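Local coordinates for MoaD/ThiS family protein (Mycobacterium tuberculosis, PDB 6JBZ) that probably serves as the small, ubiquitin-like sulfur-carrier subunit of molybdopterin synthase in molybdenum cofactor biosynthesis, at residues 38-43 against 81-86; 42-47 against 56-61; 63-68 against 73-78. All blocks are in the same frame, centred on the assembly; numbering follows the deposited sequence.

Contact 1: residues 38-43 against 81-86; sequences ATVAEL and DTIDVL
The hydrophobic core of the ubiquitin-like (beta-grasp) fold, where the helix lies across the sheet, is built here from Leu43 and Val40 of the helix and Ile83 of the strand. Leu43 makes the closer contact. A chi1 of 174° swings its CG away from the backbone N; the CB bond points toward the strand and CD2 ends 3.7 Å from Ile83 CG1, with Ile83 CB a little further off. The two side chains pass each other in opposite directions, so they meet along their flanks. Val40, one helical turn earlier, makes the lighter contact, its CG2 standing 4.5 Å from Ile83 CD1. The ethyl arm of Ile83 therefore lies within range of both residues, and all three are buried. The start of the helix is fixed by a capping box: Glu42 N donates to Thr39 OG1 at 3.0 Å, while Thr39 N gives a weak return bond to Glu42 OE2 at 3.5 Å. A salt bridge to Arg35 also engages the Glu42 carboxylate. Beyond the two segments, Ile83 also packs on Arg65 of strand 62-65. Helix 40-50 thus sits over strand 82-86, its Leu43 reaching Val15 of strand 11-17 and Val32 and Leu34 of strand 29-34, while Leu77 of the loop that leads into strand 82-86 covers Val40 and Ile83.

Contact 2: residues 42-47 against 56-61; sequences ELIDGL and TVLSRC
Apolar contact joins the two helices, with Leu58 meeting Leu47 and Ile44. Leu58 CG is anti to the carbonyl carbon (chi1 -79°), and the branch ends with CD1 directed at the facing helix, 3.8 Å from Leu47 CB. The same methyl lies 4.4 Å from Ile44 CG2 and also comes near the Ile44 backbone oxygen, with CD1 to O at 4.2 Å. One methyl thus bears on two residues almost a turn apart, touching Leu47 at the base of its side chain.

The polar bonds lie within each segment or lead elsewhere. Past Leu58 the chain leaves helical geometry at Ser59, whose OG donates to Thr56 O at 3.3 Å, tilted 34° from the carbonyl plane. Backbone bonds from Arg60 N to Val57 O and from Cys61 N to Leu58 O tighten this exit. The Arg60 guanidinium folds back so that Thr56 O stands 3.7 Å above its plane, over the centre, while NH2 bonds to the backbone of another protein chain.

Leu58 also packs on Val85 of strand 82-86, and Leu47 on Tyr17 of strand 11-17. Between the two segments the contact is carbon on carbon apart from Ile44 O near CD1, so its hold probably comes mainly from burying apolar surface and from shape fit.

Contact 3: residues 63-68 against 73-78; sequences YLRDGI and DAVALS
Arg65 carries this contact, laying its guanidinium against the Val75, Leu77 and Ser78 side chains and the Ala76 carbonyl. A first torsion near 180° (169°) and an extended chain to NE carry the charged end from the strand across to the loop. The close part is around NH2. Ala76 O lies over one face of the guanidinium, offset toward the rim and 3.4 Å from NH2, but its angle is too poor for a hydrogen bond. Ser78 OG is at the edge, in plane with the group, also 3.4 Å from NH2. The strongest polar partner is Asp81, whose OD2 forms a salt bridge with NE and also accepts from Ser78 N, so one carboxylate oxygen ties the arginine and the loop together. Arg65 ends the strand at a type I' beta turn, Arg65 to Ile68, the tight hairpin connection between strands 62-65 and 68-69 of this ubiquitin-like fold. The turn is closed by Arg65 N to Ile68 O at 2.8 Å and Ile68 N to Arg65 O at 3.1 Å. The methyl contacts with the guanidinium are looser: Val75 CG2 stands 4.0 Å from NH1, and Leu77 CD2 4.3 Å from NE, both oblique to its plane. Leu77 is the buried member, whereas the adjacent Ser78 is exposed to solvent, and Val75 and Ala76 are partly so.

Overall arrangement
From the N terminus, strands 11-17 and 29-34 precede every contact. Contact 1 opens just before helix 40-50, and contact 2 opens within it, the two overlapping at Glu42 and Leu43. Contact 2 closes first, across a short helix-to-helix connection that joins helix 40-50 to the end of helix 52-58. The chain next enters strand 62-65, and contact 3 closes the hairpin and loop that follow; it lies in series with contact 2. Contact 1 closes last, at strand 82-86, so contact 3 is nested inside its loop. Ala38 O with Leu77 N ties contacts 1 and 3 together, while a weak hydrogen bond between Leu58 O and Tyr63 OH joins contacts 2 and 3.

Contact 1: residues 38-43 against 81-86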
loop_
_atom_site.group_PDB
_atom_site.type_symbol
_atom_site.label_atom_id
_atom_site.label_comp_id
_atom_site.label_asym_id
_atom_site.label_seq_id
_atom_site.Cartn_x
_atom_site.Cartn_y
_atom_site.Cartn_z
ATOM N N ALA B 38 -50.082 6.334 4.708
ATOM C CA ALA B 38 -49.084 6.950 5.565
ATOM C C ALA B 38 -47.744 7.054 4.821
ATOM O O ALA B 38 -47.373 6.157 4.068
ATOM C CB ALA B 38 -48.935 6.156 6.854
ATOM N N THR B 39 -47.037 8.158 5.007
ATOM C CA THR B 39 -45.768 8.319 4.324
ATOM C C THR B 39 -44.601 7.776 5.153
ATOM O O THR B 39 -44.719 7.544 6.368
ATOM C CB THR B 39 -45.492 9.796 3.982
ATOM O OG1 THR B 39 -45.447 10.575 5.183
ATOM C CG2 THR B 39 -46.568 10.332 3.069
ATOM N N VAL B 40 -43.472 7.562 4.481
ATOM C CA VAL B 40 -42.240 7.211 5.167
ATOM C C VAL B 40 -41.920 8.301 6.195
ATOM O O VAL B 40 -41.421 8.019 7.287
ATOM C CB VAL B 40 -41.077 7.023 4.167
ATOM C CG1 VAL B 40 -39.738 7.111 4.864
ATOM C CG2 VAL B 40 -41.205 5.691 3.475
ATOM N N ALA B 41 -42.247 9.540 5.861
ATOM C CA ALA B 41 -42.049 10.647 6.786
ATOM C C ALA B 41 -42.910 10.516 8.056
ATOM O O ALA B 41 -42.438 10.771 9.168
ATOM C CB ALA B 41 -42.339 11.957 6.091
ATOM N N GLU B 42 -44.171 10.131 7.891
ATOM C CA GLU B 42 -45.057 9.987 9.035
ATOM C C GLU B 42 -44.603 8.848 9.930
ATOM O O GLU B 42 -44.767 8.925 11.148
ATOM C CB GLU B 42 -46.494 9.746 8.595
ATOM C CG GLU B 42 -47.180 10.925 7.946
ATOM C CD GLU B 42 -48.543 10.533 7.411
ATOM O OE1 GLU B 42 -49.314 9.894 8.161
ATOM O OE2 GLU B 42 -48.841 10.834 6.242
ATOM N N LEU B 43 -44.059 7.794 9.318
ATOM C CA LEU B 43 -43.525 6.636 10.040
ATOM C C LEU B 43 -42.309 7.014 10.891
ATOM O O LEU B 43 -42.267 6.745 12.103
ATOM C CB LEU B 43 -43.142 5.520 9.057
ATOM C CG LEU B 43 -42.435 4.271 9.603
ATOM C CD1 LEU B 43 -43.362 3.470 10.545
ATOM C CD2 LEU B 43 -41.910 3.384 8.477
ATOM N N ASP B 81 -45.080 -3.655 3.536
ATOM C CA ASP B 81 -43.781 -3.020 3.286
ATOM C C ASP B 81 -42.770 -3.296 4.397
ATOM O O ASP B 81 -43.137 -3.484 5.565
ATOM C CB ASP B 81 -43.938 -1.513 3.132
ATOM C CG ASP B 81 -44.282 -1.101 1.725
ATOM O OD1 ASP B 81 -44.516 -1.989 0.884
ATOM O OD2 ASP B 81 -44.318 0.117 1.462
ATOM N N THR B 82 -41.497 -3.328 4.022
ATOM C CA THR B 82 -40.428 -3.410 5.003
ATOM C C THR B 82 -39.525 -2.208 4.865
ATOM O O THR B 82 -39.045 -1.896 3.771
ATOM C CB THR B 82 -39.601 -4.677 4.856
ATOM O OG1 THR B 82 -40.466 -5.810 4.960
ATOM C CG2 THR B 82 -38.538 -4.739 5.952
ATOM N N ILE B 83 -39.306 -1.527 5.981
ATOM C CA ILE B 83 -38.476 -0.339 5.988
ATOM C C ILE B 83 -37.190 -0.606 6.763
ATOM O O ILE B 83 -37.215 -0.780 7.983
ATOM C CB ILE B 83 -39.226 0.850 6.599
ATOM C CG1 ILE B 83 -40.569 1.016 5.906
ATOM C CG2 ILE B 83 -38.427 2.120 6.461
ATOM C CD1 ILE B 83 -40.425 1.368 4.439
ATOM N N ASP B 84 -36.070 -0.655 6.047
ATOM C CA ASP B 84 -34.761 -0.807 6.666
ATOM C C ASP B 84 -34.226 0.537 7.151
ATOM O O ASP B 84 -34.266 1.531 6.425
ATOM C CB ASP B 84 -33.781 -1.435 5.678
ATOM C CG ASP B 84 -33.962 -2.924 5.553
ATOM O OD1 ASP B 84 -34.913 -3.470 6.156
ATOM O OD2 ASP B 84 -33.152 -3.552 4.845
ATOM N N VAL B 85 -33.729 0.561 8.380
ATOM C CA VAL B 85 -33.195 1.779 8.975
ATOM C C VAL B 85 -31.679 1.667 9.056
ATOM O O VAL B 85 -31.161 0.867 9.842
ATOM C CB VAL B 85 -33.786 2.010 10.381
ATOM C CG1 VAL B 85 -33.162 3.216 11.042
ATOM C CG2 VAL B 85 -35.279 2.175 10.293
ATOM N N LEU B 86 -30.965 2.436 8.239
ATOM C CA LEU B 86 -29.502 2.311 8.165
ATOM C C LEU B 86 -28.775 3.518 8.730
ATOM O O LEU B 86 -28.769 4.582 8.111
ATOM C CB LEU B 86 -29.029 2.126 6.724
ATOM C CG LEU B 86 -29.784 1.242 5.750
ATOM C CD1 LEU B 86 -29.012 1.211 4.449
ATOM C CD2 LEU B 86 -29.931 -0.139 6.317
#

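Contact 2: residues 42-47 against 56-61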
loop_
_atom_site.group_PDB
_atom_site.type_symbol
_atom_site.label_atom_id
_atom_site.label_comp_id
_atom_site.label_asym_id
_atom_site.label_seq_id
_atom_site.Cartn_x
_atom_site.Cartn_y
_atom_site.Cartn_z
ATOM N N GLU B 42 -44.171 10.131 7.891
ATOM C CA GLU B 42 -45.057 9.987 9.035
ATOM C C GLU B 42 -44.603 8.848 9.930
ATOM O O GLU B 42 -44.767 8.925 11.148
ATOM C CB GLU B 42 -46.494 9.746 8.595
ATOM C CG GLU B 42 -47.180 10.925 7.946
ATOM C CD GLU B 42 -48.543 10.533 7.411
ATOM O OE1 GLU B 42 -49.314 9.894 8.161
ATOM O OE2 GLU B 42 -48.841 10.834 6.242
ATOM N N LEU B 43 -44.059 7.794 9.318
ATOM C CA LEU B 43 -43.525 6.636 10.040
ATOM C C LEU B 43 -42.309 7.014 10.891
ATOM O O LEU B 43 -42.267 6.745 12.103
ATOM C CB LEU B 43 -43.142 5.520 9.057
ATOM C CG LEU B 43 -42.435 4.271 9.603
ATOM C CD1 LEU B 43 -43.362 3.470 10.545
ATOM C CD2 LEU B 43 -41.910 3.384 8.477
ATOM N N ILE B 44 -41.319 7.638 10.255
ATOM C CA ILE B 44 -40.096 8.037 10.938
ATOM C C ILE B 44 -40.402 9.058 12.030
ATOM O O ILE B 44 -39.849 8.988 13.128
ATOM C CB ILE B 44 -39.057 8.616 9.945
ATOM C CG1 ILE B 44 -38.558 7.530 9.007
ATOM C CG2 ILE B 44 -37.870 9.245 10.680
ATOM C CD1 ILE B 44 -37.895 8.094 7.761
ATOM N N ASP B 45 -41.285 10.006 11.737
ATOM C CA ASP B 45 -41.690 10.978 12.750
ATOM C C ASP B 45 -42.310 10.293 13.956
ATOM O O ASP B 45 -42.072 10.697 15.077
ATOM C CB ASP B 45 -42.673 11.990 12.179
ATOM C CG ASP B 45 -42.004 13.012 11.294
ATOM O OD1 ASP B 45 -40.757 13.113 11.330
ATOM O OD2 ASP B 45 -42.733 13.726 10.573
ATOM N N GLY B 46 -43.101 9.254 13.726
ATOM C CA GLY B 46 -43.755 8.573 14.820
ATOM C C GLY B 46 -42.754 7.842 15.693
ATOM O O GLY B 46 -42.897 7.806 16.913
ATOM N N LEU B 47 -41.755 7.233 15.092
ATOM C CA LEU B 47 -40.686 6.591 15.829
ATOM C C LEU B 47 -39.873 7.583 16.617
ATOM O O LEU B 47 -39.502 7.346 17.719
ATOM C CB LEU B 47 -39.803 5.786 14.895
ATOM C CG LEU B 47 -40.500 4.768 14.033
ATOM C CD1 LEU B 47 -39.596 4.229 12.966
ATOM C CD2 LEU B 47 -41.085 3.660 14.849
ATOM N N THR B 56 -32.329 10.987 17.567
ATOM C CA THR B 56 -31.031 11.504 17.251
ATOM C C THR B 56 -30.272 10.609 16.314
ATOM O O THR B 56 -29.687 11.056 15.369
ATOM C CB THR B 56 -30.218 11.644 18.517
ATOM O OG1 THR B 56 -30.913 12.478 19.421
ATOM C CG2 THR B 56 -28.947 12.263 18.227
ATOM N N VAL B 57 -30.303 9.326 16.566
ATOM C CA VAL B 57 -29.818 8.379 15.582
ATOM C C VAL B 57 -30.591 8.454 14.267
ATOM O O VAL B 57 -29.998 8.672 13.217
ATOM C CB VAL B 57 -29.900 6.949 16.095
ATOM C CG1 VAL B 57 -29.439 5.997 15.023
ATOM C CG2 VAL B 57 -29.092 6.790 17.356
ATOM N N LEU B 58 -31.910 8.268 14.328
ATOM C CA LEU B 58 -32.766 8.245 13.137
ATOM C C LEU B 58 -32.525 9.404 12.187
ATOM O O LEU B 58 -32.733 9.263 10.995
ATOM C CB LEU B 58 -34.240 8.246 13.526
ATOM C CG LEU B 58 -34.826 6.916 13.971
ATOM C CD1 LEU B 58 -36.317 7.051 14.174
ATOM C CD2 LEU B 58 -34.507 5.884 12.931
ATOM N N SER B 59 -32.068 10.538 12.702
ATOM C CA SER B 59 -31.925 11.718 11.864
ATOM C C SER B 59 -30.624 11.781 11.068
ATOM O O SER B 59 -30.305 12.819 10.497
ATOM C CB SER B 59 -32.041 12.978 12.716
ATOM O OG SER B 59 -30.796 13.299 13.278
ATOM N N ARG B 60 -29.860 10.695 11.043
ATOM C CA ARG B 60 -28.662 10.632 10.204
ATOM C C ARG B 60 -28.756 9.360 9.393
ATOM O O ARG B 60 -27.824 8.985 8.675
ATOM C CB ARG B 60 -27.369 10.656 11.035
ATOM C CG ARG B 60 -27.194 11.903 11.884
ATOM C CD ARG B 60 -25.913 11.859 12.718
ATOM N NE ARG B 60 -26.012 10.909 13.829
ATOM C CZ ARG B 60 -25.877 11.228 15.117
ATOM N NH1 ARG B 60 -25.626 12.482 15.468
ATOM N NH2 ARG B 60 -25.984 10.290 16.059
ATOM N N CYS B 61 -29.892 8.680 9.534
ATOM C CA CYS B 61 -30.088 7.396 8.876
ATOM C C CYS B 61 -30.513 7.588 7.444
ATOM O O CYS B 61 -31.071 8.624 7.078
ATOM C CB CYS B 61 -31.131 6.547 9.612
ATOM S SG CYS B 61 -30.554 5.908 11.168
#

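Contact 3: residues 63-68 against 73-78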
loop_
_atom_site.group_PDB
_atom_site.type_symbol
_atom_site.label_atom_id
_atom_site.label_comp_id
_atom_site.label_asym_id
_atom_site.label_seq_id
_atom_site.Cartn_x
_atom_site.Cartn_y
_atom_site.Cartn_z
ATOM N N TYR B 63 -32.707 5.164 4.520
ATOM C CA TYR B 63 -33.766 4.174 4.656
ATOM C C TYR B 63 -33.926 3.382 3.386
ATOM O O TYR B 63 -33.770 3.914 2.295
ATOM C CB TYR B 63 -35.080 4.853 5.016
ATOM C CG TYR B 63 -34.980 5.713 6.248
ATOM C CD1 TYR B 63 -35.184 5.178 7.514
ATOM C CD2 TYR B 63 -34.653 7.051 6.152
ATOM C CE1 TYR B 63 -35.079 5.957 8.643
ATOM C CE2 TYR B 63 -34.544 7.840 7.277
ATOM C CZ TYR B 63 -34.756 7.285 8.520
ATOM O OH TYR B 63 -34.652 8.078 9.635
ATOM N N LEU B 64 -34.221 2.101 3.520
ATOM C CA LEU B 64 -34.608 1.316 2.364
ATOM C C LEU B 64 -36.088 0.958 2.451
ATOM O O LEU B 64 -36.670 0.914 3.536
ATOM C CB LEU B 64 -33.782 0.042 2.253
ATOM C CG LEU B 64 -32.261 0.130 2.204
ATOM C CD1 LEU B 64 -31.708 -1.279 2.083
ATOM C CD2 LEU B 64 -31.808 1.017 1.061
ATOM N N ARG B 65 -36.695 0.686 1.305
ATOM C CA ARG B 65 -38.055 0.190 1.290
ATOM C C ARG B 65 -38.142 -0.989 0.357
ATOM O O ARG B 65 -37.998 -0.828 -0.850
ATOM C CB ARG B 65 -39.012 1.285 0.862
ATOM C CG ARG B 65 -40.391 0.787 0.563
ATOM C CD ARG B 65 -41.203 1.938 0.061
ATOM N NE ARG B 65 -42.588 1.566 -0.163
ATOM C CZ ARG B 65 -43.245 1.846 -1.277
ATOM N NH1 ARG B 65 -42.619 2.496 -2.254
ATOM N NH2 ARG B 65 -44.520 1.480 -1.409
ATOM N N ASP B 66 -38.354 -2.175 0.915
ATOM C CA ASP B 66 -38.271 -3.402 0.140
ATOM C C ASP B 66 -36.986 -3.437 -0.699
ATOM O O ASP B 66 -36.965 -3.897 -1.851
ATOM C CB ASP B 66 -39.508 -3.549 -0.746
ATOM C CG ASP B 66 -40.746 -3.858 0.053
ATOM O OD1 ASP B 66 -40.641 -3.880 1.299
ATOM O OD2 ASP B 66 -41.816 -4.069 -0.555
ATOM N N GLY B 67 -35.914 -2.924 -0.111
ATOM C CA GLY B 67 -34.603 -3.052 -0.706
ATOM C C GLY B 67 -34.090 -1.778 -1.327
ATOM O O GLY B 67 -32.881 -1.607 -1.451
ATOM N N ILE B 68 -34.991 -0.876 -1.710
ATOM C CA ILE B 68 -34.590 0.276 -2.503
ATOM C C ILE B 68 -34.431 1.524 -1.663
ATOM O O ILE B 68 -35.259 1.801 -0.805
ATOM C CB ILE B 68 -35.605 0.550 -3.616
ATOM C CG1 ILE B 68 -35.813 -0.705 -4.454
ATOM C CG2 ILE B 68 -35.152 1.724 -4.491
ATOM C CD1 ILE B 68 -36.946 -0.562 -5.420
ATOM N N ASP B 73 -39.063 11.048 1.135
ATOM C CA ASP B 73 -39.788 10.517 2.292
ATOM C C ASP B 73 -41.278 10.875 2.253
ATOM O O ASP B 73 -42.009 10.642 3.213
ATOM C CB ASP B 73 -39.156 10.997 3.614
ATOM C CG ASP B 73 -39.222 12.508 3.800
ATOM O OD1 ASP B 73 -39.846 13.205 2.973
ATOM O OD2 ASP B 73 -38.652 13.003 4.799
ATOM N N ALA B 74 -41.725 11.441 1.140
ATOM C CA ALA B 74 -43.133 11.790 0.989
ATOM C C ALA B 74 -43.856 10.654 0.289
ATOM O O ALA B 74 -45.069 10.703 0.111
ATOM C CB ALA B 74 -43.292 13.089 0.215
ATOM N N VAL B 75 -43.101 9.631 -0.100
ATOM C CA VAL B 75 -43.683 8.478 -0.770
ATOM C C VAL B 75 -44.551 7.717 0.230
ATOM O O VAL B 75 -44.219 7.641 1.417
ATOM C CB VAL B 75 -42.594 7.548 -1.383
ATOM C CG1 VAL B 75 -41.667 6.999 -0.306
ATOM C CG2 VAL B 75 -43.242 6.415 -2.176
ATOM N N ALA B 76 -45.666 7.179 -0.256
ATOM C CA ALA B 76 -46.629 6.466 0.575
ATOM C C ALA B 76 -46.245 5.015 0.764
ATOM O O ALA B 76 -45.645 4.415 -0.112
ATOM C CB ALA B 76 -48.018 6.552 -0.033
ATOM N N LEU B 77 -46.619 4.451 1.907
ATOM C CA LEU B 77 -46.338 3.055 2.204
ATOM C C LEU B 77 -47.513 2.160 1.825
ATOM O O LEU B 77 -48.651 2.621 1.717
ATOM C CB LEU B 77 -46.020 2.880 3.690
ATOM C CG LEU B 77 -44.856 3.677 4.272
ATOM C CD1 LEU B 77 -44.887 3.571 5.772
ATOM C CD2 LEU B 77 -43.557 3.145 3.738
ATOM N N SER B 78 -47.234 0.875 1.644
ATOM C CA SER B 78 -48.277 -0.120 1.428
ATOM C C SER B 78 -48.190 -1.173 2.510
ATOM O O SER B 78 -47.124 -1.390 3.078
ATOM C CB SER B 78 -48.139 -0.784 0.062
ATOM O OG SER B 78 -47.629 0.131 -0.884
#